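Local coordinates for adenylate cyclase-like protein (Chlamydia trachomatis, PDB 4QO6) that forms part of the inner-membrane ring of the chlamydial type III secretion system, this chain being a piece of its periplasmic region, at residues P23-T28 against L36-H41; G40-S45 against D66-D71; I135-V140 against V158-G163; N162-L167 against I192-N197. All coordinates share one frame; numbering follows the deposited sequence.

Contact 1: P23-T28 against L36-H41; sequences PTVRFT and LFLIGH
Four backbone hydrogen bonds tie Arg26 to Ile39 and Thr28 to Phe37, reciprocally within each pair. Arg26 N to Ile39 O, at 2.9 Å and 171°, is nearly straight. Between these hydrogen-bonded pairs lies the non-hydrogen-bonded pair Phe27-Leu38, where the CA of Phe27 sits 3.1 Å from Phe37 O in a CA-H...O contact.

The apolar contacts gather on the face that carries Phe27 and Leu38. Phe27 CB meets Leu38 CD2 at 3.9 Å, and its ring carbon CD2 lies equally close to Leu36 CD1, the two side chains meeting at a slant. With chi1 at 70°, the ring is set over its own backbone and reaches helix 10-19 at Ile15 and Ile19.

Polar contacts close the other end. His41 N donates to Thr24 OG1 at 3.2 Å, while water 1 links Pro23 O and His41 O, donating to both. Gly40, whose backbone angles favour glycine, turns the chain through a corner as it leaves the hairpin.

The two strands are antiparallel, their short axes 156° apart, and form the beta hairpin 26-30/35-39 at the edge of the sheet in the CdsD PD1 domain.

Contact 2: G40-S45 against D66-D71; sequences GHVRNS and DNVIDD
His41 and Asp71 meet through their side chains. His41 CB lies 3.4 Å from Asp71 OD2. At CG, anti to the carbonyl carbon and beside the backbone N (chi1 -60°), the nearer carboxylate oxygen changes to OD1. ND1 then donates to Asp71 OD1 over 2.6 Å, at an N-H...O angle of 161°; the oxygen lies at the ring edge, close to the ring plane, and is met on its syn lone pair. Ring and carboxylate planes are turned 48° apart. CE1 is still nearest Asp71 OD1, with Ile69 CB beyond at 4.1 Å, and Ile69 CG1 lies over one face of the imidazole, the two side chains running side by side. The other carboxylate oxygen, Asp71 OD2, accepts from Gly99 N, so both oxygens of this buried group are engaged and its rotation is restrained.

Backbone bonds set this geometry: Ile69 N to Gly40 O, Val42 N to Ile69 O, and Asp71 N to Val42 O at 3.0 Å. On the face opposite His41, Val42 CG1 packs on Val68 CG1 at 3.8 Å. Water 2 bridges Ser45 N and Asp70 OD2.

Strand 41-42 runs parallel to strand 63-70 at the sheet edge, as the two strands of a beta-alpha-beta unit whose helix 45-56 touches Val42. Asn44 and Asp70 are N-caps of helices 45-56 and 71-83, and Tyr126 meets the His41 ring edge-to-face.

Contact 3: I135-V140 against V158-G163; sequences IIESQV and VSFTNG
Phe160 holds its CG anti to the backbone N (chi1 -177°), which carries the ring across to Val140 and Glu137 at the start of helix 137-150. Glu137, with chi1 -77° and an extended chain beyond CG, runs past that ring to the turn after edge strand 157-161 of the same BON domain.

Val140 approaches the ring from above. Its CG1 stands 3.8 Å from the centroid of the Phe160 ring and only 5° off the normal, a CH-pi contact centred on the face. Glu137 instead passes the ring on its CD2 side, where its CG comes within 3.5 Å of Phe160 CD2. The two side chains cross at about a right angle, the carboxylate plane being nearly perpendicular to the ring.

At the far end of Glu137, OE2 accepts from Asn162 N at 2.7 Å, the donor lying above the carboxylate plane. OE2 also lies 3.3 Å from Thr161 CA. Water 3 donates to Asn162 OD1 at 2.8 Å and makes a weak bond to the same OE2. Around the pair, Met141, Leu144 and Ile192 also touch the Phe160 ring, while Tyr106 of strand 100-107 meets both Glu137 and Phe160.

Chemically, the contact joins an apolar ring packing to one buried carboxylate oxygen held by a backbone N-H. Lys108 lies at weak ion-pair range from Glu137 OE1, which would tend to favour the ionised acid.

Contact 4: N162-L167 against I192-N197; sequences NGEAVL and IRAVKN
Gly163 O is gripped by two backbone donors: Arg193 N at 2.7 Å, in the carbonyl plane on a lone pair, and Ala194 N at 3.0 Å, tilted from that plane. The ladder then continues with Ala165 N to Ala194 O, Lys196 N to Ala165 O and Leu167 N to Lys196 O, the last at 2.9 Å and nearly straight. The short strand axes lie 18° apart, so the pairing is parallel. CA-H...O contacts accompany it, among them Val195 CA to Ala165 O at 3.2 Å.

Side chains follow on the two faces. On the inner one, Leu167 CD1 reaches Val195 CG1 at 3.5 Å; the leucine CG stands beside its backbone N (chi1 -51°), and the branch leans across to the valine. Ala165 CB lies by Val195 CG2 on this same face. On the other, the extended Glu164 chain crosses Lys196 at a slant; Lys196, bent at chi2 and again at chi4, brings CE to 3.3 Å from Glu164 OE2. The charged ends remain 4.2 Å apart, Glu164 OE2 to Lys196 NZ, beyond a salt bridge.

In the next shell, helix 176-187 touches Leu167 through Val183 and Val195 through Gln187, as expected of the crossover helix of this beta-alpha-beta unit in the BON domain. Ile192, just before the strand, packs on Val140 and Leu144 of helix 137-150.

Gly163 has a positive phi (86°), which by itself favours glycine. The chemistry is thus mainly a backbone ladder with an apolar inner face; the Glu164-Lys196 attraction is probably modest.

How the contacts relate
The four contacts form two pairs at opposite sides of the chain's centre. Contacts 1 and 2 have centres 9 Å apart, share Gly40 and His41, and meet where Leu38 O lies 2.7 Å from Asn67 N, a probable hydrogen bond. Contacts 3 and 4, likewise 9 Å apart, share Asn162 and Gly163 and are joined by Ser159 O to Val166 N at 2.8 Å, another probable one. Between the pairs nothing touches: contacts 2 and 4 approach to about 20 Å between nearest atoms. Contacts 1 and 2 lie in one sheet; contact 4 and segment 158-163 lie in another, to which contact 3 joins the end of strand 130-136 and the start of helix 137-150.

Contact 1: P23-T28 against L36-H41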
loop_
_atom_site.group_PDB
_atom_site.type_symbol
_atom_site.label_atom_id
_atom_site.label_comp_id
_atom_site.label_asym_id
_atom_site.label_seq_id
_atom_site.Cartn_x
_atom_site.Cartn_y
_atom_site.Cartn_z
ATOM N N PRO A 23 -21.648 -5.227 6.253
ATOM C CA PRO A 23 -21.164 -4.425 7.375
ATOM C C PRO A 23 -21.004 -2.930 6.925
ATOM O O PRO A 23 -20.768 -2.677 5.734
ATOM C CB PRO A 23 -19.778 -5.039 7.692
ATOM C CG PRO A 23 -19.750 -6.371 7.013
ATOM C CD PRO A 23 -20.687 -6.255 5.825
ATOM N N THR A 24 -21.156 -2.043 7.903
ATOM C CA THR A 24 -21.291 -0.578 7.803
ATOM C C THR A 24 -22.669 -0.109 7.387
ATOM O O THR A 24 -22.947 1.128 7.415
ATOM C CB THR A 24 -20.291 0.103 6.908
ATOM O OG1 THR A 24 -20.616 -0.185 5.560
ATOM C CG2 THR A 24 -18.847 -0.332 7.181
ATOM N N VAL A 25 -23.529 -1.004 6.922
ATOM C CA VAL A 25 -24.815 -0.505 6.475
ATOM C C VAL A 25 -25.677 -0.243 7.687
ATOM O O VAL A 25 -25.661 -1.048 8.656
ATOM C CB VAL A 25 -25.478 -1.392 5.513
ATOM C CG1 VAL A 25 -26.895 -0.896 5.223
ATOM C CG2 VAL A 25 -24.680 -1.465 4.238
ATOM N N ARG A 26 -26.330 0.929 7.671
ATOM C CA ARG A 26 -27.291 1.377 8.684
ATOM C C ARG A 26 -28.632 1.750 8.049
ATOM O O ARG A 26 -28.743 1.854 6.846
ATOM C CB ARG A 26 -26.721 2.572 9.463
ATOM C CG ARG A 26 -25.348 2.332 10.112
ATOM C CD ARG A 26 -25.394 1.271 11.253
ATOM N NE ARG A 26 -24.048 1.121 11.877
ATOM C CZ ARG A 26 -23.159 0.196 11.578
ATOM N NH1 ARG A 26 -23.428 -0.747 10.690
ATOM N NH2 ARG A 26 -21.993 0.153 12.208
ATOM N N PHE A 27 -29.660 1.952 8.837
ATOM C CA PHE A 27 -31.016 2.300 8.317
ATOM C C PHE A 27 -31.888 3.034 9.311
ATOM O O PHE A 27 -31.651 2.992 10.499
ATOM C CB PHE A 27 -31.809 1.006 7.975
ATOM C CG PHE A 27 -32.217 0.214 9.200
ATOM C CD1 PHE A 27 -31.311 -0.595 9.840
ATOM C CD2 PHE A 27 -33.510 0.296 9.718
ATOM C CE1 PHE A 27 -31.665 -1.378 10.980
ATOM C CE2 PHE A 27 -33.879 -0.459 10.865
ATOM C CZ PHE A 27 -32.952 -1.285 11.498
ATOM N N THR A 28 -32.990 3.550 8.805
ATOM C CA THR A 28 -34.107 4.015 9.612
ATOM C C THR A 28 -35.313 3.595 8.819
ATOM O O THR A 28 -35.257 3.578 7.603
ATOM C CB THR A 28 -34.123 5.575 9.849
ATOM O OG1 THR A 28 -34.242 6.273 8.603
ATOM C CG2 THR A 28 -32.816 6.027 10.533
ATOM N N LEU A 36 -37.932 2.618 3.850
ATOM C CA LEU A 36 -36.614 2.289 4.412
ATOM C C LEU A 36 -35.575 3.244 3.855
ATOM O O LEU A 36 -35.424 3.388 2.645
ATOM C CB LEU A 36 -36.234 0.851 4.081
ATOM C CG LEU A 36 -34.999 0.228 4.735
ATOM C CD1 LEU A 36 -35.138 -0.019 6.206
ATOM C CD2 LEU A 36 -34.660 -1.089 4.072
ATOM N N PHE A 37 -34.845 3.890 4.737
ATOM C CA PHE A 37 -33.716 4.695 4.327
ATOM C C PHE A 37 -32.431 3.942 4.665
ATOM O O PHE A 37 -32.208 3.613 5.810
ATOM C CB PHE A 37 -33.801 6.012 5.087
ATOM C CG PHE A 37 -32.613 6.916 4.927
ATOM C CD1 PHE A 37 -31.580 6.858 5.799
ATOM C CD2 PHE A 37 -32.605 7.896 3.984
ATOM C CE1 PHE A 37 -30.500 7.728 5.705
ATOM C CE2 PHE A 37 -31.542 8.792 3.881
ATOM C CZ PHE A 37 -30.475 8.693 4.741
ATOM N N LEU A 38 -31.598 3.661 3.671
ATOM C CA LEU A 38 -30.325 2.982 3.856
ATOM C C LEU A 38 -29.125 3.914 3.628
ATOM O O LEU A 38 -29.087 4.635 2.606
ATOM C CB LEU A 38 -30.194 1.915 2.794
ATOM C CG LEU A 38 -31.162 0.739 2.867
ATOM C CD1 LEU A 38 -30.903 -0.249 1.736
ATOM C CD2 LEU A 38 -30.995 0.073 4.234
ATOM N N ILE A 39 -28.124 3.788 4.498
ATOM C CA ILE A 39 -26.840 4.462 4.334
ATOM C C ILE A 39 -25.670 3.535 4.638
ATOM O O ILE A 39 -25.858 2.490 5.276
ATOM C CB ILE A 39 -26.816 5.778 5.185
ATOM C CG1 ILE A 39 -25.707 6.725 4.716
ATOM C CG2 ILE A 39 -26.631 5.551 6.670
ATOM C CD1 ILE A 39 -25.868 8.132 5.277
ATOM N N GLY A 40 -24.476 3.888 4.150
ATOM C CA GLY A 40 -23.180 3.201 4.465
ATOM C C GLY A 40 -22.453 2.773 3.184
ATOM O O GLY A 40 -22.631 3.438 2.189
ATOM N N HIS A 41 -21.628 1.701 3.213
ATOM C CA HIS A 41 -20.758 1.230 2.126
ATOM C C HIS A 41 -20.986 -0.266 1.824
ATOM O O HIS A 41 -21.154 -1.084 2.777
ATOM C CB HIS A 41 -19.287 1.347 2.555
ATOM C CG HIS A 41 -18.863 2.750 2.879
ATOM N ND1 HIS A 41 -18.181 3.553 1.993
ATOM C CD2 HIS A 41 -19.069 3.500 3.982
ATOM C CE1 HIS A 41 -17.978 4.735 2.542
ATOM N NE2 HIS A 41 -18.502 4.721 3.757
HETATM O O HOH W 1 -21.204 -3.626 3.359
#

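Contact 2: G40-S45 against D66-D71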
loop_
_atom_site.group_PDB
_atom_site.type_symbol
_atom_site.label_atom_id
_atom_site.label_comp_id
_atom_site.label_asym_id
_atom_site.label_seq_id
_atom_site.Cartn_x
_atom_site.Cartn_y
_atom_site.Cartn_z
ATOM N N GLY A 40 -24.476 3.888 4.150
ATOM C CA GLY A 40 -23.180 3.201 4.465
ATOM C C GLY A 40 -22.453 2.773 3.184
ATOM O O GLY A 40 -22.631 3.438 2.189
ATOM N N HIS A 41 -21.628 1.701 3.213
ATOM C CA HIS A 41 -20.758 1.230 2.126
ATOM C C HIS A 41 -20.986 -0.266 1.824
ATOM O O HIS A 41 -21.154 -1.084 2.777
ATOM C CB HIS A 41 -19.287 1.347 2.555
ATOM C CG HIS A 41 -18.863 2.750 2.879
ATOM N ND1 HIS A 41 -18.181 3.553 1.993
ATOM C CD2 HIS A 41 -19.069 3.500 3.982
ATOM C CE1 HIS A 41 -17.978 4.735 2.542
ATOM N NE2 HIS A 41 -18.502 4.721 3.757
ATOM N N VAL A 42 -20.890 -0.612 0.538
ATOM C CA VAL A 42 -20.723 -1.989 0.074
ATOM C C VAL A 42 -19.493 -2.076 -0.806
ATOM O O VAL A 42 -19.019 -1.054 -1.342
ATOM C CB VAL A 42 -21.967 -2.560 -0.683
ATOM C CG1 VAL A 42 -23.194 -2.582 0.218
ATOM C CG2 VAL A 42 -22.281 -1.729 -1.874
ATOM N N ARG A 43 -18.964 -3.303 -0.935
ATOM C CA ARG A 43 -17.768 -3.596 -1.818
ATOM C C ARG A 43 -17.929 -3.096 -3.286
ATOM O O ARG A 43 -17.017 -2.465 -3.812
ATOM C CB ARG A 43 -17.502 -5.111 -1.799
ATOM C CG ARG A 43 -16.301 -5.586 -2.615
ATOM C CD ARG A 43 -16.023 -7.062 -2.473
ATOM N NE ARG A 43 -17.220 -7.836 -2.842
ATOM C CZ ARG A 43 -17.252 -9.138 -3.135
ATOM N NH1 ARG A 43 -16.142 -9.884 -3.150
ATOM N NH2 ARG A 43 -18.419 -9.687 -3.459
ATOM N N ASN A 44 -19.108 -3.346 -3.918
ATOM C CA ASN A 44 -19.357 -3.013 -5.332
ATOM C C ASN A 44 -20.822 -3.002 -5.759
ATOM O O ASN A 44 -21.684 -3.385 -5.003
ATOM C CB ASN A 44 -18.551 -3.936 -6.259
ATOM C CG ASN A 44 -18.922 -5.414 -6.130
ATOM O OD1 ASN A 44 -20.086 -5.799 -6.106
ATOM N ND2 ASN A 44 -17.928 -6.234 -6.087
ATOM N N SER A 45 -21.122 -2.471 -6.946
ATOM C CA SER A 45 -22.485 -2.443 -7.430
ATOM C C SER A 45 -23.186 -3.843 -7.460
ATOM O O SER A 45 -24.405 -3.905 -7.454
ATOM C CB SER A 45 -22.541 -1.850 -8.795
ATOM O OG SER A 45 -21.621 -2.523 -9.634
ATOM N N ASP A 66 -32.055 4.949 -1.048
ATOM C CA ASP A 66 -30.747 4.279 -1.101
ATOM C C ASP A 66 -29.601 5.265 -1.132
ATOM O O ASP A 66 -29.391 5.918 -2.157
ATOM C CB ASP A 66 -30.691 3.392 -2.359
ATOM C CG ASP A 66 -29.279 2.992 -2.722
ATOM O OD1 ASP A 66 -28.417 3.030 -1.854
ATOM O OD2 ASP A 66 -29.018 2.662 -3.902
ATOM N N ASN A 67 -28.864 5.366 -0.031
ATOM C CA ASN A 67 -27.689 6.252 0.055
ATOM C C ASN A 67 -26.396 5.467 0.367
ATOM O O ASN A 67 -25.508 5.870 1.137
ATOM C CB ASN A 67 -27.969 7.290 1.101
ATOM C CG ASN A 67 -29.196 8.104 0.772
ATOM O OD1 ASN A 67 -29.093 9.133 0.098
ATOM N ND2 ASN A 67 -30.352 7.688 1.261
ATOM N N VAL A 68 -26.309 4.300 -0.224
ATOM C CA VAL A 68 -25.212 3.417 0.045
ATOM C C VAL A 68 -24.132 3.680 -1.016
ATOM O O VAL A 68 -24.425 3.693 -2.184
ATOM C CB VAL A 68 -25.682 1.951 -0.043
ATOM C CG1 VAL A 68 -24.503 1.011 0.133
ATOM C CG2 VAL A 68 -26.719 1.659 1.008
ATOM N N ILE A 69 -22.920 3.872 -0.577
ATOM C CA ILE A 69 -21.728 4.048 -1.404
ATOM C C ILE A 69 -21.187 2.719 -1.978
ATOM O O ILE A 69 -20.962 1.729 -1.244
ATOM C CB ILE A 69 -20.612 4.669 -0.541
ATOM C CG1 ILE A 69 -21.075 6.004 0.134
ATOM C CG2 ILE A 69 -19.353 4.862 -1.334
ATOM C CD1 ILE A 69 -21.792 6.967 -0.807
ATOM N N ASP A 70 -20.970 2.709 -3.287
ATOM C CA ASP A 70 -20.263 1.647 -3.978
ATOM C C ASP A 70 -18.743 1.960 -3.890
ATOM O O ASP A 70 -18.201 2.831 -4.570
ATOM C CB ASP A 70 -20.777 1.604 -5.411
ATOM C CG ASP A 70 -19.947 0.710 -6.334
ATOM O OD1 ASP A 70 -18.898 0.228 -5.895
ATOM O OD2 ASP A 70 -20.386 0.478 -7.500
ATOM N N ASP A 71 -18.057 1.307 -2.989
ATOM C CA ASP A 71 -16.657 1.630 -2.749
ATOM C C ASP A 71 -15.789 1.433 -3.994
ATOM O O ASP A 71 -14.808 2.171 -4.177
ATOM C CB ASP A 71 -16.115 0.840 -1.577
ATOM C CG ASP A 71 -16.655 1.310 -0.237
ATOM O OD1 ASP A 71 -17.245 2.401 -0.142
ATOM O OD2 ASP A 71 -16.451 0.602 0.765
HETATM O O HOH W 2 -19.169 -1.652 -8.779
#

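Contact 3: I135-V140 against V158-G163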
loop_
_atom_site.group_PDB
_atom_site.type_symbol
_atom_site.label_atom_id
_atom_site.label_comp_id
_atom_site.label_asym_id
_atom_site.label_seq_id
_atom_site.Cartn_x
_atom_site.Cartn_y
_atom_site.Cartn_z
ATOM N N ILE A 135 5.055 4.161 0.556
ATOM C CA ILE A 135 6.445 4.053 0.999
ATOM C C ILE A 135 7.255 5.317 0.538
ATOM O O ILE A 135 7.227 5.662 -0.643
ATOM C CB ILE A 135 7.092 2.782 0.408
ATOM C CG1 ILE A 135 6.255 1.499 0.643
ATOM C CG2 ILE A 135 8.514 2.577 0.949
ATOM C CD1 ILE A 135 6.346 0.929 2.018
ATOM N N ILE A 136 7.995 5.990 1.435
ATOM C CA ILE A 136 8.853 7.145 1.003
ATOM C C ILE A 136 10.299 6.670 0.731
ATOM O O ILE A 136 10.968 6.171 1.623
ATOM C CB ILE A 136 8.884 8.298 2.037
ATOM C CG1 ILE A 136 7.464 8.718 2.467
ATOM C CG2 ILE A 136 9.645 9.505 1.492
ATOM C CD1 ILE A 136 6.528 9.011 1.312
ATOM N N GLU A 137 10.768 6.810 -0.492
ATOM C CA GLU A 137 12.102 6.307 -0.859
ATOM C C GLU A 137 13.259 6.896 -0.038
ATOM O O GLU A 137 14.081 6.158 0.467
ATOM C CB GLU A 137 12.357 6.449 -2.366
ATOM C CG GLU A 137 11.632 5.380 -3.186
ATOM C CD GLU A 137 11.505 5.704 -4.675
ATOM O OE1 GLU A 137 12.031 6.753 -5.137
ATOM O OE2 GLU A 137 10.890 4.875 -5.395
ATOM N N SER A 138 13.278 8.208 0.156
ATOM C CA SER A 138 14.272 8.833 1.018
ATOM C C SER A 138 14.301 8.194 2.419
ATOM O O SER A 138 15.360 8.061 3.000
ATOM C CB SER A 138 14.061 10.353 1.119
ATOM O OG SER A 138 12.949 10.679 1.935
ATOM N N GLN A 139 13.163 7.764 2.953
ATOM C CA GLN A 139 13.155 7.111 4.275
ATOM C C GLN A 139 13.741 5.700 4.271
ATOM O O GLN A 139 14.432 5.292 5.215
ATOM C CB GLN A 139 11.747 7.103 4.888
ATOM C CG GLN A 139 11.341 8.480 5.380
ATOM C CD GLN A 139 9.843 8.627 5.684
ATOM O OE1 GLN A 139 9.110 7.635 5.844
ATOM N NE2 GLN A 139 9.381 9.885 5.757
ATOM N N VAL A 140 13.470 4.948 3.222
ATOM C CA VAL A 140 13.919 3.560 3.153
ATOM C C VAL A 140 15.425 3.530 2.985
ATOM O O VAL A 140 16.078 2.612 3.450
ATOM C CB VAL A 140 13.313 2.826 1.968
ATOM C CG1 VAL A 140 13.826 1.388 1.906
ATOM C CG2 VAL A 140 11.793 2.826 2.102
ATOM N N VAL A 158 24.160 2.725 -1.186
ATOM C CA VAL A 158 22.867 2.177 -1.614
ATOM C C VAL A 158 22.014 3.231 -2.320
ATOM O O VAL A 158 22.043 4.412 -1.964
ATOM C CB VAL A 158 22.114 1.531 -0.434
ATOM C CG1 VAL A 158 21.775 2.560 0.642
ATOM C CG2 VAL A 158 20.866 0.834 -0.922
ATOM N N SER A 159 21.328 2.815 -3.381
ATOM C CA SER A 159 20.209 3.597 -3.910
ATOM C C SER A 159 18.928 2.787 -3.831
ATOM O O SER A 159 18.941 1.557 -3.803
ATOM C CB SER A 159 20.466 4.112 -5.331
ATOM O OG SER A 159 20.394 3.079 -6.285
ATOM N N PHE A 160 17.810 3.483 -3.812
ATOM C CA PHE A 160 16.502 2.829 -3.670
ATOM C C PHE A 160 15.409 3.523 -4.478
ATOM O O PHE A 160 15.131 4.709 -4.264
ATOM C CB PHE A 160 16.063 2.777 -2.228
ATOM C CG PHE A 160 14.777 2.059 -2.046
ATOM C CD1 PHE A 160 14.741 0.670 -2.113
ATOM C CD2 PHE A 160 13.585 2.764 -1.850
ATOM C CE1 PHE A 160 13.555 0.001 -1.989
ATOM C CE2 PHE A 160 12.392 2.080 -1.703
ATOM C CZ PHE A 160 12.385 0.693 -1.769
ATOM N N THR A 161 14.832 2.808 -5.431
ATOM C CA THR A 161 13.679 3.323 -6.180
ATOM C C THR A 161 12.740 2.170 -6.537
ATOM O O THR A 161 13.193 1.135 -6.999
ATOM C CB THR A 161 14.034 4.075 -7.496
ATOM O OG1 THR A 161 14.196 3.142 -8.546
ATOM C CG2 THR A 161 15.318 4.906 -7.400
ATOM N N ASN A 162 11.449 2.371 -6.248
ATOM C CA ASN A 162 10.379 1.528 -6.682
ATOM C C ASN A 162 10.507 0.107 -6.196
ATOM O O ASN A 162 10.208 -0.825 -6.946
ATOM C CB ASN A 162 10.226 1.562 -8.193
ATOM C CG ASN A 162 8.788 1.294 -8.625
ATOM O OD1 ASN A 162 7.842 1.969 -8.170
ATOM N ND2 ASN A 162 8.604 0.286 -9.469
ATOM N N GLY A 163 10.922 -0.054 -4.928
ATOM C CA GLY A 163 11.013 -1.375 -4.272
ATOM C C GLY A 163 12.347 -2.058 -4.541
ATOM O O GLY A 163 12.595 -3.187 -4.055
HETATM O O HOH W 3 8.947 4.518 -8.100
#

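Contact 4: N162-L167 against I192-N197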
loop_
_atom_site.group_PDB
_atom_site.type_symbol
_atom_site.label_atom_id
_atom_site.label_comp_id
_atom_site.label_asym_id
_atom_site.label_seq_id
_atom_site.Cartn_x
_atom_site.Cartn_y
_atom_site.Cartn_z
ATOM N N ASN A 162 11.449 2.371 -6.248
ATOM C CA ASN A 162 10.379 1.528 -6.682
ATOM C C ASN A 162 10.507 0.107 -6.196
ATOM O O ASN A 162 10.208 -0.825 -6.946
ATOM C CB ASN A 162 10.226 1.562 -8.193
ATOM C CG ASN A 162 8.788 1.294 -8.625
ATOM O OD1 ASN A 162 7.842 1.969 -8.170
ATOM N ND2 ASN A 162 8.604 0.286 -9.469
ATOM N N GLY A 163 10.922 -0.054 -4.928
ATOM C CA GLY A 163 11.013 -1.375 -4.272
ATOM C C GLY A 163 12.347 -2.058 -4.541
ATOM O O GLY A 163 12.595 -3.187 -4.055
ATOM N N GLU A 164 13.191 -1.384 -5.335
ATOM C CA GLU A 164 14.496 -1.935 -5.735
ATOM C C GLU A 164 15.705 -1.207 -5.105
ATOM O O GLU A 164 15.924 0.016 -5.294
ATOM C CB GLU A 164 14.612 -1.958 -7.266
ATOM C CG GLU A 164 15.770 -2.812 -7.741
ATOM C CD GLU A 164 15.949 -2.800 -9.241
ATOM O OE1 GLU A 164 16.546 -1.831 -9.804
ATOM O OE2 GLU A 164 15.493 -3.785 -9.838
ATOM N N ALA A 165 16.405 -1.957 -4.270
ATOM C CA ALA A 165 17.672 -1.534 -3.663
ATOM C C ALA A 165 18.908 -1.932 -4.515
ATOM O O ALA A 165 19.113 -3.127 -4.759
ATOM C CB ALA A 165 17.799 -2.191 -2.300
ATOM N N VAL A 166 19.755 -0.960 -4.837
ATOM C CA VAL A 166 21.015 -1.189 -5.568
ATOM C C VAL A 166 22.260 -0.914 -4.685
ATOM O O VAL A 166 22.440 0.184 -4.144
ATOM C CB VAL A 166 21.135 -0.331 -6.871
ATOM C CG1 VAL A 166 22.370 -0.718 -7.653
ATOM C CG2 VAL A 166 19.953 -0.504 -7.828
ATOM N N LEU A 167 23.127 -1.918 -4.582
ATOM C CA LEU A 167 24.367 -1.827 -3.820
ATOM C C LEU A 167 25.609 -1.763 -4.719
ATOM O O LEU A 167 25.776 -2.561 -5.647
ATOM C CB LEU A 167 24.493 -3.029 -2.911
ATOM C CG LEU A 167 23.260 -3.305 -2.059
ATOM C CD1 LEU A 167 23.434 -4.635 -1.367
ATOM C CD2 LEU A 167 23.000 -2.176 -1.066
ATOM N N ILE A 192 10.779 -3.217 0.445
ATOM C CA ILE A 192 11.844 -3.707 -0.414
ATOM C C ILE A 192 11.435 -4.982 -1.098
ATOM O O ILE A 192 11.206 -5.988 -0.423
ATOM C CB ILE A 192 13.136 -3.925 0.393
ATOM C CG1 ILE A 192 13.732 -2.556 0.738
ATOM C CG2 ILE A 192 14.137 -4.735 -0.403
ATOM C CD1 ILE A 192 14.895 -2.639 1.677
ATOM N N ARG A 193 11.367 -4.929 -2.433
ATOM C CA ARG A 193 11.056 -6.088 -3.284
ATOM C C ARG A 193 12.292 -6.788 -3.855
ATOM O O ARG A 193 12.281 -8.000 -4.065
ATOM C CB ARG A 193 10.186 -5.662 -4.470
ATOM C CG ARG A 193 8.765 -5.253 -4.129
ATOM C CD ARG A 193 8.185 -4.443 -5.277
ATOM N NE ARG A 193 6.771 -4.123 -5.096
ATOM C CZ ARG A 193 6.035 -3.406 -5.954
ATOM N NH1 ARG A 193 6.562 -2.910 -7.077
ATOM N NH2 ARG A 193 4.756 -3.173 -5.681
ATOM N N ALA A 194 13.340 -6.040 -4.152
ATOM C CA ALA A 194 14.568 -6.634 -4.699
ATOM C C ALA A 194 15.816 -5.880 -4.270
ATOM O O ALA A 194 15.808 -4.606 -4.213
ATOM C CB ALA A 194 14.506 -6.636 -6.222
ATOM N N VAL A 195 16.888 -6.645 -4.015
ATOM C CA VAL A 195 18.243 -6.050 -3.851
ATOM C C VAL A 195 19.136 -6.429 -5.018
ATOM O O VAL A 195 19.307 -7.595 -5.284
ATOM C CB VAL A 195 18.927 -6.510 -2.561
ATOM C CG1 VAL A 195 20.313 -5.868 -2.435
ATOM C CG2 VAL A 195 18.048 -6.160 -1.355
ATOM N N LYS A 196 19.649 -5.451 -5.746
ATOM C CA LYS A 196 20.617 -5.699 -6.808
ATOM C C LYS A 196 22.017 -5.426 -6.250
ATOM O O LYS A 196 22.361 -4.269 -6.006
ATOM C CB LYS A 196 20.403 -4.767 -8.012
ATOM C CG LYS A 196 19.085 -4.893 -8.783
ATOM C CD LYS A 196 19.104 -6.017 -9.807
ATOM C CE LYS A 196 17.769 -6.115 -10.558
ATOM N NZ LYS A 196 17.234 -7.515 -10.614
ATOM N N ASN A 197 22.812 -6.489 -6.101
ATOM C CA ASN A 197 24.167 -6.422 -5.561
ATOM C C ASN A 197 25.311 -6.319 -6.605
ATOM O O ASN A 197 25.605 -7.293 -7.256
ATOM C CB ASN A 197 24.359 -7.655 -4.700
ATOM C CG ASN A 197 25.644 -7.640 -3.926
ATOM O OD1 ASN A 197 26.375 -6.676 -3.922
ATOM N ND2 ASN A 197 25.915 -8.720 -3.272
#